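Long-range contact in envelopment polyprotein (PDB 7A56), which probably drives fusion of the viral and host membranes during entry, as the Gc envelope glycoprotein, a class II fusion protein captured in its postfusion form: residues D33-F43 with L221-D229. Numbering follows the deposited sequence.
Sequences DIANDLTMHYF and LISDRIQLD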
loop_
_atom_site.group_PDB
_atom_site.type_symbol
_atom_site.label_atom_id
_atom_site.label_comp_id
_atom_site.label_asym_id
_atom_site.label_seq_id
_atom_site.Cartn_x
_atom_site.Cartn_y
_atom_site.Cartn_z
ATOM N N ASP A 33 12.297 41.395 -15.695
ATOM C CA ASP A 33 11.073 41.558 -14.916
ATOM C C ASP A 33 10.617 40.237 -14.292
ATOM O O ASP A 33 10.230 40.189 -13.113
ATOM C CB ASP A 33 9.986 42.129 -15.816
ATOM C CG ASP A 33 10.168 43.625 -16.082
ATOM O OD1 ASP A 33 11.015 44.283 -15.439
ATOM O OD2 ASP A 33 9.478 44.125 -16.967
ATOM N N ILE A 34 10.565 39.166 -15.097
ATOM C CA ILE A 34 10.238 37.839 -14.550
ATOM C C ILE A 34 11.218 37.426 -13.459
ATOM O O ILE A 34 10.814 36.939 -12.395
ATOM C CB ILE A 34 10.185 36.784 -15.666
ATOM C CG1 ILE A 34 9.064 37.126 -16.636
ATOM C CG2 ILE A 34 10.034 35.364 -15.036
ATOM C CD1 ILE A 34 9.197 36.515 -18.072
ATOM N N ALA A 35 12.523 37.534 -13.731
ATOM C CA ALA A 35 13.506 37.097 -12.747
ATOM C C ALA A 35 13.322 37.856 -11.453
ATOM O O ALA A 35 13.389 37.273 -10.362
ATOM C CB ALA A 35 14.946 37.299 -13.261
ATOM N N ASN A 36 13.079 39.171 -11.556
ATOM C CA ASN A 36 12.971 39.958 -10.341
ATOM C C ASN A 36 11.723 39.583 -9.554
ATOM O O ASN A 36 11.746 39.535 -8.319
ATOM C CB ASN A 36 12.972 41.439 -10.713
ATOM C CG ASN A 36 12.572 42.313 -9.572
ATOM O OD1 ASN A 36 13.313 42.451 -8.605
ATOM N ND2 ASN A 36 11.374 42.896 -9.655
ATOM N N ASP A 37 10.615 39.350 -10.259
ATOM C CA ASP A 37 9.357 38.908 -9.647
ATOM C C ASP A 37 9.550 37.596 -8.898
ATOM O O ASP A 37 9.136 37.430 -7.732
ATOM C CB ASP A 37 8.346 38.751 -10.794
ATOM C CG ASP A 37 6.901 38.580 -10.356
ATOM O OD1 ASP A 37 6.584 38.543 -9.144
ATOM O OD2 ASP A 37 6.053 38.444 -11.271
ATOM N N LEU A 38 10.177 36.639 -9.567
ATOM C CA LEU A 38 10.386 35.317 -8.955
ATOM C C LEU A 38 11.293 35.415 -7.742
ATOM O O LEU A 38 10.994 34.869 -6.669
ATOM C CB LEU A 38 10.950 34.370 -10.008
ATOM C CG LEU A 38 9.976 33.975 -11.152
ATOM C CD1 LEU A 38 10.669 33.027 -12.107
ATOM C CD2 LEU A 38 8.723 33.263 -10.647
ATOM N N THR A 39 12.393 36.138 -7.881
ATOM C CA THR A 39 13.328 36.276 -6.766
ATOM C C THR A 39 12.683 36.980 -5.582
ATOM O O THR A 39 12.969 36.659 -4.432
ATOM C CB THR A 39 14.556 37.070 -7.227
ATOM O OG1 THR A 39 15.212 36.351 -8.279
ATOM C CG2 THR A 39 15.513 37.284 -6.074
ATOM N N MET A 40 11.869 38.005 -5.842
ATOM C CA MET A 40 11.193 38.724 -4.769
ATOM C C MET A 40 10.150 37.873 -4.093
ATOM O O MET A 40 9.799 38.134 -2.938
ATOM C CB MET A 40 10.527 40.019 -5.330
ATOM C CG MET A 40 11.480 41.158 -5.683
ATOM S SD MET A 40 12.094 42.147 -4.280
ATOM C CE MET A 40 13.581 41.242 -3.828
ATOM N N HIS A 41 9.681 36.819 -4.766
ATOM C CA HIS A 41 8.727 35.916 -4.175
ATOM C C HIS A 41 9.388 34.589 -3.768
ATOM O O HIS A 41 8.768 33.538 -3.806
ATOM C CB HIS A 41 7.547 35.704 -5.113
ATOM C CG HIS A 41 6.711 36.940 -5.272
ATOM N ND1 HIS A 41 6.934 37.859 -6.272
ATOM C CD2 HIS A 41 5.669 37.415 -4.545
ATOM C CE1 HIS A 41 6.059 38.849 -6.165
ATOM N NE2 HIS A 41 5.287 38.609 -5.117
ATOM N N TYR A 42 10.655 34.666 -3.369
ATOM C CA TYR A 42 11.411 33.625 -2.668
ATOM C C TYR A 42 11.761 32.410 -3.534
ATOM O O TYR A 42 12.123 31.371 -2.986
ATOM C CB TYR A 42 10.689 33.172 -1.373
ATOM C CG TYR A 42 10.583 34.305 -0.355
ATOM C CD1 TYR A 42 11.612 34.553 0.548
ATOM C CD2 TYR A 42 9.454 35.155 -0.329
ATOM C CE1 TYR A 42 11.531 35.623 1.467
ATOM C CE2 TYR A 42 9.358 36.207 0.576
ATOM C CZ TYR A 42 10.401 36.442 1.478
ATOM O OH TYR A 42 10.319 37.481 2.389
ATOM N N PHE A 43 11.708 32.509 -4.864
ATOM C CA PHE A 43 12.303 31.476 -5.709
ATOM C C PHE A 43 13.812 31.632 -5.631
ATOM O O PHE A 43 14.328 32.749 -5.538
ATOM C CB PHE A 43 11.869 31.618 -7.190
ATOM C CG PHE A 43 10.435 31.213 -7.476
ATOM C CD1 PHE A 43 9.376 31.992 -7.037
ATOM C CD2 PHE A 43 10.158 30.097 -8.244
ATOM C CE1 PHE A 43 8.069 31.630 -7.300
ATOM C CE2 PHE A 43 8.843 29.717 -8.523
ATOM C CZ PHE A 43 7.803 30.487 -8.062
ATOM N N LEU A 221 2.919 28.172 -5.161
ATOM C CA LEU A 221 3.984 29.140 -5.390
ATOM C C LEU A 221 3.388 30.345 -6.109
ATOM O O LEU A 221 2.805 30.208 -7.198
ATOM C CB LEU A 221 5.129 28.508 -6.192
ATOM C CG LEU A 221 5.738 27.175 -5.583
ATOM C CD1 LEU A 221 6.830 26.721 -6.558
ATOM C CD2 LEU A 221 6.313 27.383 -4.231
ATOM N N ILE A 222 3.465 31.503 -5.483
ATOM C CA ILE A 222 2.758 32.689 -6.000
ATOM C C ILE A 222 3.769 33.777 -6.289
ATOM O O ILE A 222 4.480 34.211 -5.378
ATOM C CB ILE A 222 1.704 33.226 -5.007
ATOM C CG1 ILE A 222 0.651 32.168 -4.656
ATOM C CG2 ILE A 222 1.038 34.552 -5.524
ATOM C CD1 ILE A 222 -0.146 31.599 -5.853
ATOM N N SER A 223 3.789 34.268 -7.535
ATOM C CA SER A 223 4.425 35.523 -7.886
ATOM C C SER A 223 3.390 36.327 -8.663
ATOM O O SER A 223 2.267 35.844 -8.903
ATOM C CB SER A 223 5.708 35.305 -8.711
ATOM O OG SER A 223 5.406 34.720 -9.985
ATOM N N ASP A 224 3.762 37.537 -9.091
ATOM C CA ASP A 224 2.793 38.365 -9.812
ATOM C C ASP A 224 2.475 37.779 -11.178
ATOM O O ASP A 224 1.310 37.710 -11.574
ATOM C CB ASP A 224 3.315 39.798 -9.954
ATOM C CG ASP A 224 3.441 40.486 -8.615
ATOM O OD1 ASP A 224 2.666 40.141 -7.698
ATOM O OD2 ASP A 224 4.317 41.333 -8.463
ATOM N N ARG A 225 3.496 37.333 -11.908
ATOM C CA ARG A 225 3.303 36.826 -13.267
ATOM C C ARG A 225 3.058 35.323 -13.349
ATOM O O ARG A 225 2.389 34.851 -14.299
ATOM C CB ARG A 225 4.545 37.165 -14.098
ATOM C CG ARG A 225 4.714 38.680 -14.310
ATOM C CD ARG A 225 6.157 39.001 -14.673
ATOM N NE ARG A 225 6.279 40.424 -14.922
ATOM C CZ ARG A 225 6.390 41.341 -13.964
ATOM N NH1 ARG A 225 6.438 40.972 -12.697
ATOM N NH2 ARG A 225 6.463 42.646 -14.290
ATOM N N ILE A 226 3.606 34.539 -12.418
ATOM C CA ILE A 226 3.564 33.081 -12.553
ATOM C C ILE A 226 3.103 32.440 -11.258
ATOM O O ILE A 226 3.610 32.753 -10.169
ATOM C CB ILE A 226 4.924 32.498 -12.980
ATOM C CG1 ILE A 226 5.418 33.159 -14.297
ATOM C CG2 ILE A 226 4.831 30.925 -13.036
ATOM C CD1 ILE A 226 6.896 32.810 -14.560
ATOM N N GLN A 227 2.086 31.594 -11.360
ATOM C CA GLN A 227 1.656 30.825 -10.197
ATOM C C GLN A 227 1.784 29.339 -10.494
ATOM O O GLN A 227 1.518 28.892 -11.618
ATOM C CB GLN A 227 0.191 31.181 -9.807
ATOM C CG GLN A 227 -0.007 32.627 -9.380
ATOM C CD GLN A 227 -0.413 33.423 -10.479
ATOM O OE1 GLN A 227 -1.365 33.058 -11.196
ATOM N NE2 GLN A 227 0.291 34.567 -10.681
ATOM N N LEU A 228 2.161 28.550 -9.473
ATOM C CA LEU A 228 2.202 27.114 -9.651
ATOM C C LEU A 228 1.656 26.444 -8.394
ATOM O O LEU A 228 1.734 27.005 -7.299
ATOM C CB LEU A 228 3.642 26.579 -9.902
ATOM C CG LEU A 228 4.524 27.227 -10.989
ATOM C CD1 LEU A 228 5.348 28.287 -10.291
ATOM C CD2 LEU A 228 5.415 26.175 -11.676
ATOM N N ASP A 229 1.038 25.267 -8.556
ATOM C CA ASP A 229 0.659 24.471 -7.362
ATOM C C ASP A 229 0.867 22.993 -7.658
ATOM O O ASP A 229 0.881 22.556 -8.822
ATOM C CB ASP A 229 -0.785 24.742 -6.868
ATOM C CG ASP A 229 -1.896 24.221 -7.811
ATOM O OD1 ASP A 229 -2.019 23.001 -8.024
ATOM O OD2 ASP A 229 -2.705 25.052 -8.337
HETATM O O HOH W 1 6.951 43.211 -17.328
HETATM O O HOH W 2 3.046 40.771 -4.631
#
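Asp37 OD2, at the end of a buried carboxylate, takes two N-H groups of Arg225: backbone N approaches on the syn lone pair at 2.9 Å, whereas NH1 comes from above the carboxylate plane in a salt bridge. Asp37 OD1 accepts Asp224 N at 3.0 Å, nearly straight (164°). With CG anti to the Asp37 backbone N (chi1 -168°), the carboxylate points at the turn between strands 221-222 and 226-229 and takes two consecutive amides, each on a syn lone pair, while the Arg225 chain, extended from CG to NE, runs across the helix toward Asp33. Asp33 CB lies over one face of the guanidinium, and a water links Asp33 OD2 to Arg225 NH2. Beyond the helix end, closed by a Schellman motif with Tyr42 as C-prime residue, His41 ND1 donates to Asp37 O (2.7 Å), fixing the ring so that Ser223 CA makes a CH-pi contact over its face, 3.8 Å from the centroid. On the apolar side, Ile226 CD1 meets Ile34 CG2, and Phe43 CZ touches Leu221 CB and, at the ring edge, Leu228 CD1 (4.0 Å). Helix 23-40 thus packs against the 221-222/226-231 hairpin; Leu38 and Ile226 both reach Ile204 of strand 197-206, and strand 335-343 pairs with 226-231.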